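Local coordinates for protein fanconi-associated nuclease 1 homolog (Pseudomonas aeruginosa, PDB 5Y7Q) that belongs to the FAN1 family of nucleases, joining FAN1-type helix-turn-helix and SAP regions to a VRR-NUC domain, and is modelled here with bound nucleic acid, at residues G264-P269 and G277-L282; A402-E407 and L496-D501; R509-R514 and R565-A570; L529-P534 and R538-E543. All blocks are in the same frame, centred on the assembly; numbering follows the deposited sequence.

Interaction 1 (G264-P269 and G277-L282); sequences GLPGEP and GRRVKL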
# COMPACT_ATOMS: atom_id res chain seq x y z
N GLY A 264 23.04 0.11 10.48
CA GLY A 264 23.10 0.28 9.04
C GLY A 264 22.32 1.46 8.50
O GLY A 264 22.74 2.08 7.51
N LEU A 265 21.18 1.77 9.11
CA LEU A 265 20.40 2.93 8.73
C LEU A 265 21.20 4.22 8.91
O LEU A 265 22.12 4.29 9.74
CB LEU A 265 19.14 3.03 9.58
CG LEU A 265 17.95 2.28 9.04
CD1 LEU A 265 16.69 2.93 9.57
CD2 LEU A 265 17.99 2.34 7.55
N PRO A 266 20.88 5.25 8.15
CA PRO A 266 21.43 6.57 8.46
C PRO A 266 20.73 7.13 9.69
O PRO A 266 19.53 6.94 9.89
CB PRO A 266 21.12 7.39 7.20
CG PRO A 266 19.96 6.68 6.57
CD PRO A 266 20.12 5.24 6.89
N GLY A 267 21.51 7.78 10.55
CA GLY A 267 20.97 8.51 11.67
C GLY A 267 20.46 9.88 11.26
O GLY A 267 19.38 10.30 11.69
N GLU A 268 21.23 10.58 10.43
CA GLU A 268 20.81 11.89 9.95
C GLU A 268 19.62 11.75 9.00
O GLU A 268 19.52 10.76 8.27
CB GLU A 268 21.97 12.59 9.24
CG GLU A 268 23.24 12.78 10.08
CD GLU A 268 24.44 12.01 9.54
OE1 GLU A 268 24.25 10.85 9.09
OE2 GLU A 268 25.56 12.56 9.55
N PRO A 269 18.70 12.72 8.99
CA PRO A 269 17.59 12.66 8.03
C PRO A 269 18.03 12.96 6.60
O PRO A 269 18.98 13.72 6.35
CB PRO A 269 16.62 13.73 8.55
CG PRO A 269 17.00 13.92 9.99
CD PRO A 269 18.48 13.75 10.02
N GLY A 277 10.38 10.11 4.17
CA GLY A 277 9.16 9.40 4.54
C GLY A 277 9.38 7.91 4.68
O GLY A 277 8.99 7.30 5.67
N ARG A 278 10.02 7.30 3.68
CA ARG A 278 10.32 5.87 3.75
C ARG A 278 11.17 5.54 4.97
O ARG A 278 10.87 4.59 5.71
CB ARG A 278 11.06 5.44 2.48
CG ARG A 278 10.60 6.11 1.20
CD ARG A 278 9.65 5.21 0.44
NE ARG A 278 10.11 3.84 0.49
CZ ARG A 278 9.33 2.80 0.25
NH1 ARG A 278 8.06 3.00 -0.08
NH2 ARG A 278 9.82 1.56 0.33
N ARG A 279 12.23 6.31 5.20
CA ARG A 279 13.08 6.05 6.36
C ARG A 279 12.27 6.11 7.64
O ARG A 279 12.36 5.22 8.50
CB ARG A 279 14.21 7.06 6.45
CG ARG A 279 14.92 6.97 7.77
CD ARG A 279 16.19 7.76 7.78
NE ARG A 279 15.96 9.05 8.40
CZ ARG A 279 16.18 9.29 9.69
NH1 ARG A 279 15.94 10.50 10.19
NH2 ARG A 279 16.65 8.32 10.47
N VAL A 280 11.48 7.17 7.76
CA VAL A 280 10.77 7.47 8.99
C VAL A 280 9.71 6.40 9.27
O VAL A 280 9.51 5.97 10.42
CB VAL A 280 10.21 8.90 8.88
CG1 VAL A 280 8.69 8.93 8.71
CG2 VAL A 280 10.75 9.80 9.99
N LYS A 281 9.05 5.91 8.21
CA LYS A 281 8.15 4.77 8.35
C LYS A 281 8.90 3.57 8.90
O LYS A 281 8.42 2.88 9.81
CB LYS A 281 7.49 4.45 7.01
CG LYS A 281 6.47 3.31 7.08
CD LYS A 281 5.82 3.02 5.71
CE LYS A 281 4.71 1.95 5.81
NZ LYS A 281 4.25 1.44 4.47
N LEU A 282 10.10 3.32 8.37
CA LEU A 282 10.84 2.13 8.77
C LEU A 282 11.20 2.19 10.25
O LEU A 282 10.97 1.23 11.01
CB LEU A 282 12.08 2.01 7.90
CG LEU A 282 12.93 0.78 7.92
CD1 LEU A 282 12.15 -0.34 7.34
CD2 LEU A 282 14.12 1.10 7.06
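NH2 of Arg279 reaches in among the backbone carbonyls of the facing loop, 3.2 Å from Pro266 O and 3.6 Å from Gly267 O. A third carbonyl, Glu268 O, stands over the centre of one guanidinium face, 3.8 Å above its plane. Three consecutive peptide oxygens are therefore gathered round a single cation, a setting in which the carbonyl dipoles probably favour the positive charge. The other terminal nitrogen has a different setting: NH1 lies 3.6 Å from CG of the Pro269 ring, and its charge partner is Glu276, with which it forms a salt bridge from within the same helix. With chi1 and chi2 of Arg279 both near 169°, the chain leaves the helix extended, then bends about CG-CD (chi3 98°) to bring the guanidinium alongside the loop. Along this path its CD passes CG of Pro266 at 4.1 Å, the two side chains running in opposite directions. The contact belongs to a helix-loop-helix connection: helix 258-264 ends, Leu265 leaves helical geometry, and the loop leads into helix 273-292, which carries Arg279. Nearer the start of the loop the packing becomes apolar, with Leu265 CD1 4.0 Å from Leu282 CD2. Leu265 is buried, and also touches Leu283 and Phe286 farther along helix 273-292 and Leu245 and Cys248 of helix 236-253.

Interaction 2 (A402-E407 and L496-D501); sequences AVHYVE and LEQALD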
# COMPACT_ATOMS: atom_id res chain seq x y z
N ALA A 402 -34.20 4.54 1.23
CA ALA A 402 -33.16 3.77 0.54
C ALA A 402 -31.90 3.81 1.38
O ALA A 402 -31.43 4.88 1.76
CB ALA A 402 -32.86 4.34 -0.84
N VAL A 403 -31.35 2.64 1.69
CA VAL A 403 -30.21 2.57 2.61
C VAL A 403 -29.05 1.90 1.89
O VAL A 403 -29.21 0.84 1.27
CB VAL A 403 -30.58 1.81 3.90
CG1 VAL A 403 -29.49 1.94 4.91
CG2 VAL A 403 -31.88 2.34 4.44
N HIS A 404 -27.88 2.52 1.99
CA HIS A 404 -26.68 2.06 1.30
C HIS A 404 -25.54 1.87 2.29
O HIS A 404 -25.34 2.67 3.21
CB HIS A 404 -26.29 3.05 0.23
CG HIS A 404 -27.36 3.25 -0.79
ND1 HIS A 404 -27.50 2.43 -1.89
CD2 HIS A 404 -28.35 4.17 -0.87
CE1 HIS A 404 -28.53 2.84 -2.61
NE2 HIS A 404 -29.06 3.89 -2.02
N TYR A 405 -24.80 0.78 2.09
CA TYR A 405 -23.61 0.47 2.86
C TYR A 405 -22.43 1.01 2.05
O TYR A 405 -22.05 0.42 1.03
CB TYR A 405 -23.53 -1.04 3.08
CG TYR A 405 -22.46 -1.51 4.03
CD1 TYR A 405 -22.30 -2.86 4.31
CD2 TYR A 405 -21.63 -0.61 4.68
CE1 TYR A 405 -21.33 -3.30 5.18
CE2 TYR A 405 -20.66 -1.04 5.55
CZ TYR A 405 -20.50 -2.38 5.80
OH TYR A 405 -19.52 -2.79 6.68
N VAL A 406 -21.84 2.10 2.52
CA VAL A 406 -20.91 2.90 1.73
C VAL A 406 -19.60 3.15 2.46
O VAL A 406 -18.54 3.03 1.85
CB VAL A 406 -21.57 4.22 1.31
CG1 VAL A 406 -22.54 3.93 0.22
CG2 VAL A 406 -22.25 4.86 2.50
N GLU A 407 -19.65 3.70 3.67
CA GLU A 407 -18.52 3.81 4.60
C GLU A 407 -17.33 4.53 3.96
O GLU A 407 -16.30 3.95 3.64
CB GLU A 407 -18.10 2.46 5.18
CG GLU A 407 -17.57 1.38 4.25
CD GLU A 407 -17.03 0.17 5.01
OE1 GLU A 407 -16.73 0.31 6.22
OE2 GLU A 407 -16.94 -0.92 4.39
N LEU A 496 -25.58 7.32 -7.02
CA LEU A 496 -25.07 8.63 -7.43
C LEU A 496 -26.18 9.66 -7.49
O LEU A 496 -26.02 10.78 -7.00
CB LEU A 496 -24.39 8.53 -8.79
CG LEU A 496 -23.72 9.83 -9.19
CD1 LEU A 496 -22.68 10.21 -8.14
CD2 LEU A 496 -23.08 9.71 -10.57
N GLU A 497 -27.30 9.31 -8.12
CA GLU A 497 -28.35 10.30 -8.33
C GLU A 497 -28.99 10.69 -7.01
O GLU A 497 -29.14 11.88 -6.69
CB GLU A 497 -29.37 9.76 -9.34
CG GLU A 497 -29.61 10.64 -10.59
CD GLU A 497 -28.32 11.06 -11.32
OE1 GLU A 497 -27.93 12.25 -11.21
OE2 GLU A 497 -27.69 10.22 -12.01
N GLN A 498 -29.32 9.69 -6.18
CA GLN A 498 -29.83 9.99 -4.84
C GLN A 498 -28.84 10.82 -4.04
O GLN A 498 -29.22 11.81 -3.41
CB GLN A 498 -30.19 8.69 -4.11
CG GLN A 498 -31.23 7.89 -4.87
CD GLN A 498 -31.62 6.61 -4.18
OE1 GLN A 498 -30.86 6.07 -3.38
NE2 GLN A 498 -32.82 6.12 -4.47
N ALA A 499 -27.55 10.47 -4.09
CA ALA A 499 -26.57 11.29 -3.37
C ALA A 499 -26.57 12.72 -3.90
O ALA A 499 -26.55 13.68 -3.11
CB ALA A 499 -25.19 10.66 -3.48
N LEU A 500 -26.65 12.89 -5.22
CA LEU A 500 -26.55 14.22 -5.80
C LEU A 500 -27.71 15.09 -5.37
O LEU A 500 -27.53 16.26 -4.99
CB LEU A 500 -26.52 14.13 -7.32
CG LEU A 500 -25.18 13.74 -7.95
CD1 LEU A 500 -25.20 14.11 -9.42
CD2 LEU A 500 -24.01 14.42 -7.25
N ASP A 501 -28.92 14.55 -5.43
CA ASP A 501 -30.08 15.38 -5.19
C ASP A 501 -30.44 15.49 -3.71
O ASP A 501 -31.10 16.47 -3.33
CB ASP A 501 -31.24 14.86 -6.06
CG ASP A 501 -30.98 15.09 -7.57
OD1 ASP A 501 -31.27 16.22 -8.08
OD2 ASP A 501 -30.47 14.17 -8.26
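Strand 402-405 and helix 493-502 keep their backbones well apart, with CA of Ala402 8.9 Å from CA of Gln498 and CA of His404 10.3 Å from CA of Ala499, so side chains alone bridge the gap. The strand is an outermost one of a five-stranded mixed sheet, and the helix packs beside that sheet in the alpha/beta fold of the nuclease domain. The one hydrogen bond across the contact runs from His404 NE2 to Gln498 OE1, 3.1 Å long with an N-H...O angle of 155°. The oxygen sits at the ring edge, slightly tilted from the imidazole plane, and the nitrogen approaches it nearly along the C=O axis. Imidazole and amide planes are 72° apart, so the groups meet across each other and are not stacked. Beyond CG the Gln498 chain is fully extended (chi2 -179°), which carries the amide from the helix to the strand. His404 and Ala402, two residues apart on the strand, both direct their CB atoms at the helix. Phe532 of the adjacent strand 529-533 touches both His404 and Gln498, placing the hydrogen bond beside an aromatic side chain of the same sheet. Glu497, the preceding residue, forms a salt bridge with Arg472 of helix 467-478, tying the helix to its neighbour. The Gln498 amide additionally rests on the methyl of Ala402, whose CB lies 3.7 Å from OE1 and 4.0 Å from NE2.

Interaction 3 (R509-R514 and R565-A570); sequences RAWFER and REMPVA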
# COMPACT_ATOMS: atom_id res chain seq x y z
N ARG A 509 -19.06 20.70 0.58
CA ARG A 509 -17.89 21.54 0.78
C ARG A 509 -17.23 21.26 2.12
O ARG A 509 -16.01 21.12 2.19
CB ARG A 509 -18.27 23.02 0.66
CG ARG A 509 -17.19 23.95 1.13
CD ARG A 509 -17.21 25.19 0.29
NE ARG A 509 -16.35 25.05 -0.89
CZ ARG A 509 -16.10 26.04 -1.73
NH1 ARG A 509 -15.31 25.84 -2.78
NH2 ARG A 509 -16.63 27.24 -1.53
N ALA A 510 -18.02 21.15 3.19
CA ALA A 510 -17.43 20.91 4.50
C ALA A 510 -16.59 19.62 4.50
O ALA A 510 -15.40 19.64 4.83
CB ALA A 510 -18.52 20.86 5.57
N TRP A 511 -17.20 18.51 4.08
CA TRP A 511 -16.47 17.25 4.01
C TRP A 511 -15.23 17.37 3.13
O TRP A 511 -14.14 16.96 3.52
CB TRP A 511 -17.39 16.14 3.49
CG TRP A 511 -18.53 15.89 4.37
CD1 TRP A 511 -18.57 16.03 5.73
CD2 TRP A 511 -19.84 15.51 3.96
NE1 TRP A 511 -19.84 15.74 6.20
CE2 TRP A 511 -20.63 15.41 5.13
CE3 TRP A 511 -20.42 15.23 2.73
CZ2 TRP A 511 -21.97 15.05 5.10
CZ3 TRP A 511 -21.75 14.87 2.70
CH2 TRP A 511 -22.51 14.78 3.87
N PHE A 512 -15.38 17.95 1.94
CA PHE A 512 -14.28 17.98 0.97
C PHE A 512 -13.09 18.76 1.51
O PHE A 512 -11.93 18.35 1.33
CB PHE A 512 -14.77 18.56 -0.35
CG PHE A 512 -15.74 17.66 -1.08
CD1 PHE A 512 -16.05 16.40 -0.58
CD2 PHE A 512 -16.30 18.06 -2.28
CE1 PHE A 512 -16.94 15.56 -1.24
CE2 PHE A 512 -17.17 17.21 -2.95
CZ PHE A 512 -17.50 15.97 -2.43
N GLU A 513 -13.35 19.87 2.20
CA GLU A 513 -12.25 20.62 2.80
C GLU A 513 -11.62 19.85 3.95
O GLU A 513 -10.41 19.95 4.17
CB GLU A 513 -12.73 22.00 3.24
CG GLU A 513 -11.72 23.11 3.01
CD GLU A 513 -11.98 23.88 1.71
OE1 GLU A 513 -13.07 24.49 1.57
OE2 GLU A 513 -11.09 23.86 0.83
N ARG A 514 -12.42 19.08 4.70
CA ARG A 514 -11.82 18.29 5.78
C ARG A 514 -10.88 17.22 5.23
O ARG A 514 -9.79 17.01 5.76
CB ARG A 514 -12.90 17.65 6.66
CG ARG A 514 -12.34 17.01 7.93
CD ARG A 514 -13.43 16.41 8.81
NE ARG A 514 -13.04 15.12 9.37
CZ ARG A 514 -12.48 14.94 10.56
NH1 ARG A 514 -12.24 15.98 11.37
NH2 ARG A 514 -12.17 13.70 10.95
N ARG A 565 -21.63 20.63 12.69
CA ARG A 565 -22.29 21.24 11.54
C ARG A 565 -23.79 21.04 11.54
O ARG A 565 -24.45 21.41 10.57
CB ARG A 565 -21.73 20.65 10.24
CG ARG A 565 -20.66 21.47 9.61
CD ARG A 565 -19.33 21.02 10.09
NE ARG A 565 -18.29 21.68 9.34
CZ ARG A 565 -17.36 22.47 9.87
NH1 ARG A 565 -17.37 22.67 11.19
NH2 ARG A 565 -16.43 23.03 9.10
N GLU A 566 -24.35 20.43 12.59
CA GLU A 566 -25.72 19.93 12.55
C GLU A 566 -25.93 19.12 11.27
O GLU A 566 -26.85 19.36 10.48
CB GLU A 566 -26.75 21.06 12.71
CG GLU A 566 -26.76 21.78 14.09
CD GLU A 566 -28.15 21.84 14.76
OE1 GLU A 566 -29.13 21.29 14.20
OE2 GLU A 566 -28.26 22.43 15.87
N MET A 567 -25.04 18.20 11.05
CA MET A 567 -25.27 17.17 10.05
C MET A 567 -26.01 16.00 10.68
O MET A 567 -25.83 15.70 11.86
CB MET A 567 -23.95 16.68 9.47
CG MET A 567 -23.42 17.55 8.36
SD MET A 567 -21.63 17.57 8.29
CE MET A 567 -21.37 18.88 7.10
N PRO A 568 -26.84 15.38 9.89
CA PRO A 568 -27.61 14.23 10.37
C PRO A 568 -26.80 12.93 10.45
O PRO A 568 -26.80 12.14 9.51
CB PRO A 568 -28.73 14.12 9.33
CG PRO A 568 -28.11 14.66 8.10
CD PRO A 568 -27.26 15.81 8.56
N VAL A 569 -26.11 12.71 11.56
CA VAL A 569 -25.50 11.42 11.87
C VAL A 569 -26.22 10.78 13.05
O VAL A 569 -26.79 11.46 13.91
CB VAL A 569 -24.02 11.60 12.22
CG1 VAL A 569 -23.23 11.99 11.00
CG2 VAL A 569 -23.89 12.66 13.32
N ALA A 570 -26.17 9.46 13.09
CA ALA A 570 -26.66 8.70 14.23
C ALA A 570 -25.83 7.43 14.36
O ALA A 570 -25.27 6.95 13.37
CB ALA A 570 -28.14 8.34 14.07
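A Met-aromatic contact links helix 505-517 to the loop that leads into strand 569-577, with Met567 meeting the indole of Trp511. SD of Met567 is 4.3 Å from the centroid of the five-membered ring of Trp511, on a line 62° off the ring normal, so the approach is oblique. The indole atom nearest the sulfur is Trp511 NE1, 3.3 Å from Met567 SD, and the two side chains run past each other in opposite directions. Met567 has CG opposite its carbonyl carbon and a chain bent about CB-CG (chi2 149°), which brings both SD and CE beside the indole nitrogen; CE, 3.6 Å from Trp511 NE1, also reaches Ala510 CB at 3.8 Å. The same alanine methyl is met by Arg565 at the edge of its guanidinium, NE lying 3.9 Å from Ala510 CB and near the group's plane. Ala510 thus has an apolar neighbour and a charged one, while Trp511 and Met567 are buried. Phe561, Ile411 and Met541 also touch Trp511, and Arg514 one turn on makes a cation-pi contact with Trp558. Pro568, the centre of an inverse gamma turn, follows directly and brings the chain onto the sheet. Strand 538-545, helix 553-564 and strand 569-577 form a beta-alpha-beta crossover with parallel, adjacent strands, and Met567 lies where its helix returns to the sheet, an element found in the alpha/beta core of VRR-NUC domains.

Interaction 4 (L529-P534 and R538-E543); sequences LIQFWP and RYRMVE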
# COMPACT_ATOMS: atom_id res chain seq x y z
N LEU A 529 -23.32 3.40 7.02
CA LEU A 529 -24.50 3.46 6.18
C LEU A 529 -24.89 4.89 5.91
O LEU A 529 -24.56 5.83 6.66
CB LEU A 529 -25.69 2.73 6.81
CG LEU A 529 -25.59 1.28 7.25
CD1 LEU A 529 -26.94 0.86 7.79
CD2 LEU A 529 -25.17 0.36 6.14
N ILE A 530 -25.65 5.05 4.85
CA ILE A 530 -26.30 6.31 4.56
C ILE A 530 -27.71 6.01 4.04
O ILE A 530 -27.91 5.12 3.19
CB ILE A 530 -25.45 7.13 3.57
CG1 ILE A 530 -26.04 8.55 3.40
CG2 ILE A 530 -25.27 6.34 2.23
CD1 ILE A 530 -25.10 9.60 2.77
N GLN A 531 -28.71 6.70 4.56
CA GLN A 531 -30.07 6.48 4.09
C GLN A 531 -30.63 7.78 3.53
O GLN A 531 -30.36 8.87 4.03
CB GLN A 531 -30.99 5.90 5.18
CG GLN A 531 -30.65 6.18 6.61
CD GLN A 531 -31.84 5.92 7.53
OE1 GLN A 531 -32.85 5.34 7.10
NE2 GLN A 531 -31.74 6.35 8.79
N PHE A 532 -31.39 7.62 2.45
CA PHE A 532 -31.97 8.72 1.70
C PHE A 532 -33.48 8.59 1.71
O PHE A 532 -34.03 7.48 1.63
CB PHE A 532 -31.46 8.75 0.26
CG PHE A 532 -29.97 8.96 0.13
CD1 PHE A 532 -29.40 10.17 0.48
CD2 PHE A 532 -29.15 7.94 -0.34
CE1 PHE A 532 -28.03 10.36 0.36
CE2 PHE A 532 -27.79 8.12 -0.46
CZ PHE A 532 -27.23 9.32 -0.11
N TRP A 533 -34.13 9.74 1.82
CA TRP A 533 -35.57 9.86 1.61
C TRP A 533 -35.68 10.81 0.43
O TRP A 533 -35.64 12.05 0.60
CB TRP A 533 -36.27 10.40 2.86
CG TRP A 533 -36.22 9.52 4.11
CD1 TRP A 533 -37.16 8.59 4.50
CD2 TRP A 533 -35.23 9.54 5.16
NE1 TRP A 533 -36.80 8.03 5.70
CE2 TRP A 533 -35.63 8.59 6.14
CE3 TRP A 533 -34.04 10.25 5.36
CZ2 TRP A 533 -34.88 8.34 7.30
CZ3 TRP A 533 -33.29 10.00 6.51
CH2 TRP A 533 -33.72 9.05 7.47
N PRO A 534 -35.69 10.28 -0.80
CA PRO A 534 -35.68 11.15 -2.00
C PRO A 534 -36.90 12.03 -2.14
O PRO A 534 -36.82 13.00 -2.89
CB PRO A 534 -35.59 10.16 -3.17
CG PRO A 534 -35.89 8.81 -2.59
CD PRO A 534 -35.43 8.87 -1.15
N ARG A 538 -33.73 14.19 1.77
CA ARG A 538 -33.05 14.20 3.06
C ARG A 538 -32.17 12.97 3.25
O ARG A 538 -32.37 11.93 2.61
CB ARG A 538 -34.06 14.30 4.22
CG ARG A 538 -33.49 14.88 5.52
CD ARG A 538 -34.54 14.98 6.62
NE ARG A 538 -34.79 13.70 7.31
CZ ARG A 538 -35.86 12.94 7.12
NH1 ARG A 538 -36.00 11.81 7.80
NH2 ARG A 538 -36.80 13.32 6.26
N TYR A 539 -31.19 13.10 4.13
CA TYR A 539 -30.26 12.00 4.36
C TYR A 539 -29.95 11.90 5.84
O TYR A 539 -30.10 12.86 6.60
CB TYR A 539 -28.96 12.18 3.56
CG TYR A 539 -27.94 13.09 4.21
CD1 TYR A 539 -28.11 14.46 4.21
CD2 TYR A 539 -26.80 12.58 4.81
CE1 TYR A 539 -27.19 15.30 4.79
CE2 TYR A 539 -25.86 13.42 5.40
CZ TYR A 539 -26.07 14.78 5.39
OH TYR A 539 -25.15 15.64 5.97
N ARG A 540 -29.53 10.70 6.23
CA ARG A 540 -28.91 10.50 7.53
C ARG A 540 -27.86 9.40 7.39
O ARG A 540 -28.12 8.40 6.73
CB ARG A 540 -29.94 10.11 8.59
CG ARG A 540 -29.31 9.72 9.88
CD ARG A 540 -30.30 9.44 11.00
NE ARG A 540 -31.14 8.28 10.72
CZ ARG A 540 -31.79 7.61 11.66
NH1 ARG A 540 -31.66 8.00 12.91
NH2 ARG A 540 -32.55 6.56 11.35
N MET A 541 -26.70 9.59 8.01
CA MET A 541 -25.64 8.59 8.08
C MET A 541 -25.74 7.83 9.39
O MET A 541 -26.02 8.42 10.44
CB MET A 541 -24.26 9.21 8.01
CG MET A 541 -23.95 9.80 6.68
SD MET A 541 -22.54 10.91 6.75
CE MET A 541 -22.63 11.40 5.04
N VAL A 542 -25.47 6.53 9.33
CA VAL A 542 -25.61 5.66 10.49
C VAL A 542 -24.36 4.80 10.62
O VAL A 542 -24.09 3.96 9.75
CB VAL A 542 -26.87 4.79 10.40
CG1 VAL A 542 -27.02 3.96 11.66
CG2 VAL A 542 -28.15 5.66 10.12
N GLU A 543 -23.62 4.99 11.70
CA GLU A 543 -22.58 4.04 12.07
C GLU A 543 -23.21 2.87 12.82
O GLU A 543 -23.95 3.08 13.79
CB GLU A 543 -21.52 4.72 12.93
CG GLU A 543 -20.41 3.79 13.42
CD GLU A 543 -19.63 3.12 12.28
OE1 GLU A 543 -19.70 3.61 11.12
OE2 GLU A 543 -18.94 2.10 12.55
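The guanidinium of Arg538 lies on one face of the Trp533 indole, the two planes 19° apart and its CZ 4.0 Å from the centroid of the six-membered ring, a cation-pi stack. NH1 of Arg538 comes closest, about 3.3 Å above the indole plane on the six-membered-ring side, and NH2 of the same group is hydrogen-bonded to Gln536 in the hairpin turn. Arg540 comes to the indole from another direction, with its CB in the ring plane at the edge, 3.9 Å from Trp533 CZ3. Next to it the amide of Gln531 and the Arg540 guanidinium lie side by side and nearly coplanar. On the face bearing Ile530 and Phe532 the contacts across the hairpin are apolar: Ile530 CD1 meets Met541 CE at 3.8 Å, and Phe532 CD1 meets Tyr539 CB at 3.7 Å. Tyr539 holds CG between its backbone N and carbonyl carbon (chi1 82°), a torsion that turns the ring from strand 529-533, though CD2 still comes 4.0 Å from Ile530 CD1. These positions are set by an antiparallel beta hairpin. Three hydrogen-bonded pairs, Leu529 with Val542, Gln531 with Arg540 and Trp533 with Arg538, supply six bonds; the one from Gln531 N to Arg540 O is 2.8 Å long at 172°. Strand 402-405 adjoins strand 529-533 on its outer side and strand 569-577 adjoins strand 538-545, while helix 493-502 packs on Phe532 and helix 388-396 on Leu529 and Gln531.

In the fold
Interactions 2, 3 and 4 all reach one sheet; interaction 1 lies in a helical region, its centre 37 to 45 Å from theirs. Interaction 4 supplies the central strand 538-545 and its neighbour 529-533. It touches interaction 2 through probable hydrogen bonds, Ala402 O to Phe532 N at 2.8 Å and His404 N to Ile530 O at 2.9 Å, and interaction 3 through Ala570 N to Met541 O at 2.9 Å. Centres of interactions 2 and 4 are about 7 Å apart, those of 3 and 4 about 13 Å. Measured to their nearest atoms, the bound nucleic acid lies about 7 Å from interactions 1, 2 and 4 but about 13 Å from interaction 3.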